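Local coordinates for ABC transporter, periplasmic solute-binding protein (Rhizobium meliloti, PDB 4WED) that probably captures a peptide, nickel or a related solute in the periplasm and delivers it to an ABC transporter for import, at residues 110-115 and 146-151; 293-298 and 340-345; 298-303 and 383-388. All coordinates share one frame; numbering follows the deposited sequence.

Interaction 1 of 3, residues 110-115 and 146-151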
loop_
_atom_site.group_PDB
_atom_site.type_symbol
_atom_site.label_atom_id
_atom_site.label_comp_id
_atom_site.label_asym_id
_atom_site.label_seq_id
_atom_site.Cartn_x
_atom_site.Cartn_y
_atom_site.Cartn_z
ATOM N N PHE A 110 23.537 -4.041 -19.870
ATOM C CA PHE A 110 23.170 -4.456 -18.505
ATOM C C PHE A 110 23.769 -5.816 -18.195
ATOM O O PHE A 110 23.566 -6.745 -18.941
ATOM C CB PHE A 110 21.670 -4.477 -18.312
ATOM C CG PHE A 110 21.251 -4.936 -16.946
ATOM C CD1 PHE A 110 21.395 -4.095 -15.852
ATOM C CD2 PHE A 110 20.721 -6.212 -16.763
ATOM C CE1 PHE A 110 21.012 -4.499 -14.593
ATOM C CE2 PHE A 110 20.343 -6.631 -15.504
ATOM C CZ PHE A 110 20.499 -5.778 -14.413
ATOM N N ASP A 111 24.535 -5.895 -17.117
ATOM C CA ASP A 111 25.238 -7.129 -16.723
ATOM C C ASP A 111 25.591 -7.102 -15.197
ATOM O O ASP A 111 25.325 -6.121 -14.479
ATOM C CB ASP A 111 26.480 -7.409 -17.642
ATOM C CG ASP A 111 27.588 -6.348 -17.520
ATOM O OD1 ASP A 111 27.440 -5.426 -16.698
ATOM O OD2 ASP A 111 28.621 -6.432 -18.237
ATOM N N ALA A 112 26.175 -8.173 -14.701
ATOM C CA ALA A 112 26.575 -8.229 -13.283
ATOM C C ALA A 112 27.322 -6.985 -12.744
ATOM O O ALA A 112 26.945 -6.414 -11.707
ATOM C CB ALA A 112 27.398 -9.465 -13.029
ATOM N N ALA A 113 28.369 -6.584 -13.443
ATOM C CA ALA A 113 29.106 -5.355 -13.148
ATOM C C ALA A 113 28.221 -4.097 -13.002
ATOM O O ALA A 113 28.422 -3.299 -12.106
ATOM C CB ALA A 113 30.151 -5.136 -14.234
ATOM N N ALA A 114 27.238 -3.924 -13.877
ATOM C CA ALA A 114 26.391 -2.740 -13.827
ATOM C C ALA A 114 25.419 -2.882 -12.668
ATOM O O ALA A 114 25.078 -1.921 -11.999
ATOM C CB ALA A 114 25.654 -2.555 -15.145
ATOM N N CYS A 115 25.020 -4.110 -12.394
ATOM C CA CYS A 115 24.161 -4.401 -11.270
ATOM C C CYS A 115 24.819 -4.163 -9.910
ATOM O O CYS A 115 24.237 -3.510 -9.042
ATOM C CB CYS A 115 23.722 -5.853 -11.384
ATOM S SG CYS A 115 22.560 -6.316 -10.104
ATOM N N TYR A 146 26.291 -12.715 -15.835
ATOM C CA TYR A 146 24.860 -12.781 -15.556
ATOM C C TYR A 146 24.493 -13.412 -14.234
ATOM O O TYR A 146 23.311 -13.626 -13.989
ATOM C CB TYR A 146 24.119 -13.396 -16.760
ATOM C CG TYR A 146 24.469 -12.602 -17.986
ATOM C CD1 TYR A 146 23.808 -11.419 -18.267
ATOM C CD2 TYR A 146 25.552 -12.949 -18.788
ATOM C CE1 TYR A 146 24.171 -10.633 -19.344
ATOM C CE2 TYR A 146 25.916 -12.177 -19.886
ATOM C CZ TYR A 146 25.224 -11.019 -20.150
ATOM O OH TYR A 146 25.552 -10.229 -21.215
ATOM N N HIS A 147 25.465 -13.643 -13.348
ATOM C CA HIS A 147 25.147 -14.237 -12.037
ATOM C C HIS A 147 25.760 -13.445 -10.905
ATOM O O HIS A 147 26.965 -13.199 -10.878
ATOM C CB HIS A 147 25.534 -15.714 -11.970
ATOM C CG HIS A 147 24.759 -16.560 -12.926
ATOM N ND1 HIS A 147 25.063 -16.630 -14.268
ATOM C CD2 HIS A 147 23.646 -17.310 -12.755
ATOM C CE1 HIS A 147 24.187 -17.402 -14.883
ATOM N NE2 HIS A 147 23.314 -17.826 -13.987
ATOM N N ILE A 148 24.902 -13.014 -9.987
ATOM C CA ILE A 148 25.333 -12.340 -8.770
ATOM C C ILE A 148 24.726 -13.025 -7.541
ATOM O O ILE A 148 23.543 -13.427 -7.555
ATOM C CB ILE A 148 24.909 -10.847 -8.732
ATOM C CG1 ILE A 148 25.565 -10.064 -9.860
ATOM C CG2 ILE A 148 25.349 -10.205 -7.419
ATOM C CD1 ILE A 148 25.583 -8.549 -9.669
ATOM N N THR A 149 25.530 -13.066 -6.481
ATOM C CA THR A 149 25.110 -13.518 -5.177
ATOM C C THR A 149 25.243 -12.384 -4.136
ATOM O O THR A 149 26.286 -11.710 -4.058
ATOM C CB THR A 149 25.956 -14.746 -4.766
ATOM O OG1 THR A 149 25.682 -15.815 -5.679
ATOM C CG2 THR A 149 25.649 -15.221 -3.332
ATOM N N VAL A 150 24.185 -12.178 -3.345
ATOM C CA VAL A 150 24.208 -11.203 -2.249
ATOM C C VAL A 150 24.156 -11.955 -0.930
ATOM O O VAL A 150 23.448 -12.959 -0.813
ATOM C CB VAL A 150 23.035 -10.192 -2.312
ATOM C CG1 VAL A 150 23.132 -9.161 -1.205
ATOM C CG2 VAL A 150 23.008 -9.474 -3.645
ATOM N N HIS A 151 24.926 -11.460 0.036
ATOM C CA HIS A 151 24.977 -12.009 1.370
ATOM C C HIS A 151 24.489 -11.050 2.457
ATOM O O HIS A 151 24.782 -9.858 2.425
ATOM C CB HIS A 151 26.400 -12.415 1.670
ATOM C CG HIS A 151 26.760 -13.756 1.112
ATOM N ND1 HIS A 151 27.695 -13.920 0.105
ATOM C CD2 HIS A 151 26.294 -14.994 1.409
ATOM C CE1 HIS A 151 27.790 -15.203 -0.190
ATOM N NE2 HIS A 151 26.957 -15.877 0.588
#
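Ile-148 is the side chain of strand 147-152 that packs against the first turn of helix 112-122, meeting Ala-112 and Cys-115. Its CB points toward the helix, and the first contact outward is made by CG1, 3.7 Å from the methyl CB of Ala-112. Chi1 of -63° sets CG1 opposite the carbonyl carbon, and the nearly extended chi2 of -162° then carries CD1 farther along the helix. That methyl sits 3.7 Å from CB of Cys-115 and 3.8 Å from its SG, and CD1 also lies 3.3 Å from the carbonyl O of Ala-112.

At the other end of the contact, the Tyr-146 ring brings CE1 to 4.0 Å from the carbonyl O of Phe-110, an oblique approach. Asp-111 caps the helix: its OD1 accepts from Ala-114 N over 3.2 Å, while OD2 pairs with Lys-109.

Strand 147-152 lies inside a four-stranded antiparallel sheet, between strands 93-98 and 137-144. Ile-148 also touches Leu-140, Ala-112 packs on Val-142 and Cys-115 on Leu-98, so the helix's first turn lies against side chains from three adjacent strands.

Interaction 2 of 3, residues 293-298 and 340-345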
loop_
_atom_site.group_PDB
_atom_site.type_symbol
_atom_site.label_atom_id
_atom_site.label_comp_id
_atom_site.label_asym_id
_atom_site.label_seq_id
_atom_site.Cartn_x
_atom_site.Cartn_y
_atom_site.Cartn_z
ATOM N N ARG A 293 -16.182 -6.692 22.381
ATOM C CA ARG A 293 -15.494 -6.343 21.152
ATOM C C ARG A 293 -16.235 -6.858 19.885
ATOM O O ARG A 293 -16.431 -6.130 18.901
ATOM C CB ARG A 293 -14.102 -6.895 21.207
ATOM C CG ARG A 293 -13.225 -6.178 22.197
ATOM C CD ARG A 293 -11.772 -6.611 21.999
ATOM N NE ARG A 293 -11.297 -7.251 23.212
ATOM C CZ ARG A 293 -10.784 -8.453 23.316
ATOM N NH1 ARG A 293 -10.576 -9.219 22.266
ATOM N NH2 ARG A 293 -10.437 -8.874 24.517
ATOM N N LYS A 294 -16.644 -8.105 19.923
ATOM C CA LYS A 294 -17.332 -8.707 18.809
ATOM C C LYS A 294 -18.620 -7.955 18.536
ATOM O O LYS A 294 -18.963 -7.679 17.387
ATOM C CB LYS A 294 -17.652 -10.156 19.183
ATOM C CG LYS A 294 -18.213 -11.030 18.073
ATOM C CD LYS A 294 -18.227 -12.476 18.529
ATOM C CE LYS A 294 -18.952 -13.351 17.544
ATOM N NZ LYS A 294 -19.243 -14.702 18.128
ATOM N N ALA A 295 -19.343 -7.637 19.605
ATOM C CA ALA A 295 -20.603 -6.970 19.453
ATOM C C ALA A 295 -20.368 -5.634 18.789
ATOM O O ALA A 295 -21.086 -5.265 17.864
ATOM C CB ALA A 295 -21.312 -6.796 20.795
ATOM N N VAL A 296 -19.369 -4.902 19.263
ATOM C CA VAL A 296 -19.050 -3.636 18.659
ATOM C C VAL A 296 -18.838 -3.866 17.182
ATOM O O VAL A 296 -19.467 -3.229 16.347
ATOM C CB VAL A 296 -17.809 -3.010 19.286
ATOM C CG1 VAL A 296 -17.307 -1.867 18.441
ATOM C CG2 VAL A 296 -18.144 -2.514 20.681
ATOM N N SER A 297 -18.046 -4.864 16.861
ATOM C CA SER A 297 -17.696 -5.093 15.496
ATOM C C SER A 297 -18.865 -5.531 14.576
ATOM O O SER A 297 -18.984 -5.078 13.422
ATOM C CB SER A 297 -16.579 -6.128 15.457
ATOM O OG SER A 297 -16.448 -6.571 14.148
ATOM N N ILE A 298 -19.719 -6.429 15.037
ATOM C CA ILE A 298 -20.863 -6.807 14.187
ATOM C C ILE A 298 -22.039 -5.870 14.318
ATOM O O ILE A 298 -22.973 -5.941 13.528
ATOM C CB ILE A 298 -21.382 -8.232 14.424
ATOM C CG1 ILE A 298 -22.011 -8.355 15.802
ATOM C CG2 ILE A 298 -20.289 -9.260 14.169
ATOM C CD1 ILE A 298 -22.711 -9.675 15.943
ATOM N N ALA A 340 -29.228 -7.632 16.255
ATOM C CA ALA A 340 -29.879 -8.568 17.176
ATOM C C ALA A 340 -28.823 -9.458 17.816
ATOM O O ALA A 340 -28.792 -9.652 19.035
ATOM C CB ALA A 340 -30.937 -9.403 16.459
ATOM N N ALA A 341 -27.945 -9.991 17.003
ATOM C CA ALA A 341 -26.827 -10.757 17.549
ATOM C C ALA A 341 -25.924 -9.921 18.495
ATOM O O ALA A 341 -25.507 -10.404 19.554
ATOM C CB ALA A 341 -26.015 -11.356 16.418
ATOM N N ALA A 342 -25.671 -8.661 18.150
ATOM C CA ALA A 342 -24.865 -7.805 19.006
ATOM C C ALA A 342 -25.480 -7.586 20.387
ATOM O O ALA A 342 -24.811 -7.708 21.425
ATOM C CB ALA A 342 -24.622 -6.481 18.306
ATOM N N SER A 343 -26.766 -7.253 20.397
ATOM C CA SER A 343 -27.527 -7.064 21.634
ATOM C C SER A 343 -27.476 -8.328 22.513
ATOM O O SER A 343 -27.381 -8.276 23.737
ATOM C CB SER A 343 -29.002 -6.811 21.263
ATOM O OG SER A 343 -29.139 -5.672 20.437
ATOM N N ALA A 344 -27.609 -9.465 21.865
ATOM C CA ALA A 344 -27.592 -10.738 22.564
ATOM C C ALA A 344 -26.214 -10.976 23.209
ATOM O O ALA A 344 -26.137 -11.387 24.368
ATOM C CB ALA A 344 -27.981 -11.885 21.619
ATOM N N LEU A 345 -25.131 -10.717 22.482
ATOM C CA LEU A 345 -23.793 -10.827 23.088
ATOM C C LEU A 345 -23.715 -9.928 24.293
ATOM O O LEU A 345 -23.363 -10.363 25.380
ATOM C CB LEU A 345 -22.700 -10.414 22.116
ATOM C CG LEU A 345 -22.499 -11.438 21.017
ATOM C CD1 LEU A 345 -21.756 -10.864 19.829
ATOM C CD2 LEU A 345 -21.760 -12.643 21.576
#
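Ala-295 and Ala-342 bring helices 290-299 and 339-348 together almost antiparallel, with the axes of the two short segments 8.5 Å apart at closest approach and their directions 163° apart. The small side chains allow this spacing: the two CA atoms come within 4.4 Å of each other. CB of Ala-295 rests 3.7 Å from the carbonyl O of Ala-342, and CB of Ala-342 in turn lies 3.8 Å from the carbonyl O of Ala-295, each methyl lying against the other helix's backbone.

Larger side chains close the seam beyond this pair. Ile-298 has CG1 between its backbone N and carbonyl carbon (chi1 67°), which sends CD1 across to CB of Ala-341, 3.7 Å away, and close to Ala-342 N; CG1 itself packs on the Ala-342 methyl. From the facing helix, Leu-345 places CB against CB of Ala-295 at 4.1 Å, and its CD1 lies near Ala-295 N. The same methyl touches CG and CD of Lys-294, whose extended chain crosses the leucine at about a right angle and covers the outer margin of the contact.

No hydrogen bond spans the two segments. Val-296 of the first helix packs on Met-277 and Phe-279 of strand 274-279. The two segments form a close antiparallel helix pair packed through alanines, within the alpha/beta architecture of this solute-binding protein.

Interaction 3 of 3, residues 298-303 and 383-388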
loop_
_atom_site.group_PDB
_atom_site.type_symbol
_atom_site.label_atom_id
_atom_site.label_comp_id
_atom_site.label_asym_id
_atom_site.label_seq_id
_atom_site.Cartn_x
_atom_site.Cartn_y
_atom_site.Cartn_z
ATOM N N ILE A 298 -19.719 -6.429 15.037
ATOM C CA ILE A 298 -20.863 -6.807 14.187
ATOM C C ILE A 298 -22.039 -5.870 14.318
ATOM O O ILE A 298 -22.973 -5.941 13.528
ATOM C CB ILE A 298 -21.382 -8.232 14.424
ATOM C CG1 ILE A 298 -22.011 -8.355 15.802
ATOM C CG2 ILE A 298 -20.289 -9.260 14.169
ATOM C CD1 ILE A 298 -22.711 -9.675 15.943
ATOM N N GLY A 299 -21.996 -5.008 15.325
ATOM C CA GLY A 299 -22.980 -3.928 15.494
ATOM C C GLY A 299 -22.802 -2.791 14.501
ATOM O O GLY A 299 -23.664 -1.929 14.360
ATOM N N ILE A 300 -21.682 -2.803 13.798
ATOM C CA ILE A 300 -21.332 -1.761 12.848
ATOM C C ILE A 300 -21.728 -2.206 11.454
ATOM O O ILE A 300 -21.681 -3.427 11.151
ATOM C CB ILE A 300 -19.821 -1.523 12.921
ATOM C CG1 ILE A 300 -19.517 -0.697 14.169
ATOM C CG2 ILE A 300 -19.303 -0.828 11.672
ATOM C CD1 ILE A 300 -18.031 -0.632 14.532
ATOM N N ASP A 301 -22.118 -1.235 10.612
ATOM C CA ASP A 301 -22.383 -1.476 9.192
ATOM C C ASP A 301 -21.281 -0.910 8.275
ATOM O O ASP A 301 -21.235 0.275 7.984
ATOM C CB ASP A 301 -23.727 -0.923 8.777
ATOM C CG ASP A 301 -24.154 -1.420 7.419
ATOM O OD1 ASP A 301 -23.409 -1.275 6.441
ATOM O OD2 ASP A 301 -25.249 -1.967 7.312
ATOM N N ARG A 302 -20.412 -1.786 7.811
ATOM C CA ARG A 302 -19.306 -1.394 6.964
ATOM C C ARG A 302 -19.824 -0.808 5.674
ATOM O O ARG A 302 -19.266 0.133 5.150
ATOM C CB ARG A 302 -18.404 -2.591 6.701
ATOM C CG ARG A 302 -17.497 -2.915 7.868
ATOM C CD ARG A 302 -17.451 -4.392 8.168
ATOM N NE ARG A 302 -16.508 -4.673 9.231
ATOM C CZ ARG A 302 -16.842 -4.913 10.487
ATOM N NH1 ARG A 302 -18.103 -4.917 10.852
ATOM N NH2 ARG A 302 -15.910 -5.152 11.382
ATOM N N ALA A 303 -20.895 -1.389 5.163
ATOM C CA ALA A 303 -21.526 -0.928 3.928
ATOM C C ALA A 303 -21.996 0.521 4.005
ATOM O O ALA A 303 -21.910 1.242 3.026
ATOM C CB ALA A 303 -22.686 -1.841 3.567
ATOM N N GLU A 383 -19.952 9.317 13.376
ATOM C CA GLU A 383 -21.365 9.615 13.603
ATOM C C GLU A 383 -22.271 8.547 13.034
ATOM O O GLU A 383 -23.363 8.361 13.525
ATOM C CB GLU A 383 -21.714 10.964 12.997
ATOM C CG GLU A 383 -20.863 12.089 13.576
ATOM C CD GLU A 383 -21.313 13.467 13.134
ATOM O OE1 GLU A 383 -21.688 13.600 11.947
ATOM O OE2 GLU A 383 -21.281 14.410 13.970
ATOM N N VAL A 384 -21.830 7.860 11.991
ATOM C CA VAL A 384 -22.519 6.666 11.531
ATOM C C VAL A 384 -22.463 5.599 12.633
ATOM O O VAL A 384 -23.481 5.051 13.045
ATOM C CB VAL A 384 -21.842 6.066 10.284
ATOM C CG1 VAL A 384 -22.473 4.721 9.913
ATOM C CG2 VAL A 384 -21.925 7.031 9.120
ATOM N N ILE A 385 -21.252 5.329 13.095
ATOM C CA ILE A 385 -20.996 4.314 14.120
ATOM C C ILE A 385 -21.745 4.607 15.426
ATOM O O ILE A 385 -22.428 3.744 15.965
ATOM C CB ILE A 385 -19.477 4.199 14.387
ATOM C CG1 ILE A 385 -18.802 3.624 13.139
ATOM C CG2 ILE A 385 -19.189 3.345 15.609
ATOM C CD1 ILE A 385 -17.313 3.837 13.078
ATOM N N GLN A 386 -21.616 5.823 15.920
ATOM C CA GLN A 386 -22.245 6.210 17.158
ATOM C C GLN A 386 -23.751 5.917 17.143
ATOM O O GLN A 386 -24.373 5.538 18.175
ATOM C CB GLN A 386 -22.043 7.715 17.331
ATOM C CG GLN A 386 -22.862 8.369 18.425
ATOM C CD GLN A 386 -22.709 9.879 18.397
ATOM O OE1 GLN A 386 -23.316 10.562 17.560
ATOM N NE2 GLN A 386 -21.908 10.411 19.315
ATOM N N SER A 387 -24.314 6.167 15.967
ATOM C CA SER A 387 -25.726 5.964 15.696
ATOM C C SER A 387 -26.072 4.453 15.647
ATOM O O SER A 387 -27.139 4.033 16.100
ATOM C CB SER A 387 -26.070 6.670 14.381
ATOM O OG SER A 387 -27.302 6.218 13.885
ATOM N N GLU A 388 -25.164 3.652 15.095
ATOM C CA GLU A 388 -25.331 2.222 15.032
ATOM C C GLU A 388 -25.122 1.536 16.378
ATOM O O GLU A 388 -25.810 0.572 16.677
ATOM C CB GLU A 388 -24.363 1.650 14.012
ATOM C CG GLU A 388 -24.804 1.962 12.600
ATOM C CD GLU A 388 -23.744 1.641 11.580
ATOM O OE1 GLU A 388 -22.626 1.259 12.002
ATOM O OE2 GLU A 388 -24.023 1.759 10.362
HETATM O O HOH W 1 -26.493 -1.463 14.667
#
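Glu-388, with more surface buried here than any other residue of the two segments, reaches from helix 378-392 to the backbone of Asp-301 in a helix-to-turn contact: the turn joins helix 290-299 to helix 302-310, within the alpha/beta fold of this solute-binding protein. Beyond CG the glutamate chain is extended (chi2 169°), and this stretch carries the carboxylate to the amide of Asp-301. OE1 accepts from Asp-301 N at 2.9 Å, nearly straight at 167°, but the donor comes from above the carboxylate plane, 50° out of it. OE1 also lies 3.4 Å from CA of Ile-300, and OE2 sits 3.1 Å from CB of Asp-301. Were Glu-388 cut back to an alanine, the side chain would end at CB, and the amide of Asp-301 would probably lose this acceptor, leaving the turn less firmly held against helix 378-392.

Ile-300 is the second large contributor. Its CG2 lies 3.9 Å from OE1 of Glu-388, the two side chains crossing at about a right angle, while CD1 reaches CG2 of Ile-385 at 4.3 Å.

Asp-301 turns its own carboxylate away from this helix. It is the N-cap of helix 302-310, with OD1 accepting from Ala-304 N, and OD2 makes a long, weak ion pair with Arg-337. Glu-388 therefore holds the backbone of a residue whose side chain caps the next helix.

Two residues before Asp-301, Gly-299 O takes a hydrogen bond from a water that also donates to Glu-388 O, at 2.9 Å from each.

Interactions 2 and 3 are neighbours, their centres about 11 Å apart, and both use helix 290-299. Ile-298 belongs to both ranges, but makes its contacts in interaction 2; just beyond it the chain turns into interaction 3, and Arg-302 reaches back to Ser-297 O. Interaction 1 lies on the opposite side of the chain's centre, with its own centre about 57 Å and 54 Å from theirs. Interaction 3 is the buried one; the others are partly buried. Their chemistry differs as well: interactions 1 and 2 rest mainly on apolar packing, helix on sheet and helix on helix, whereas interaction 3 adds a carboxylate-to-amide bond and a bridging water at an interhelical turn.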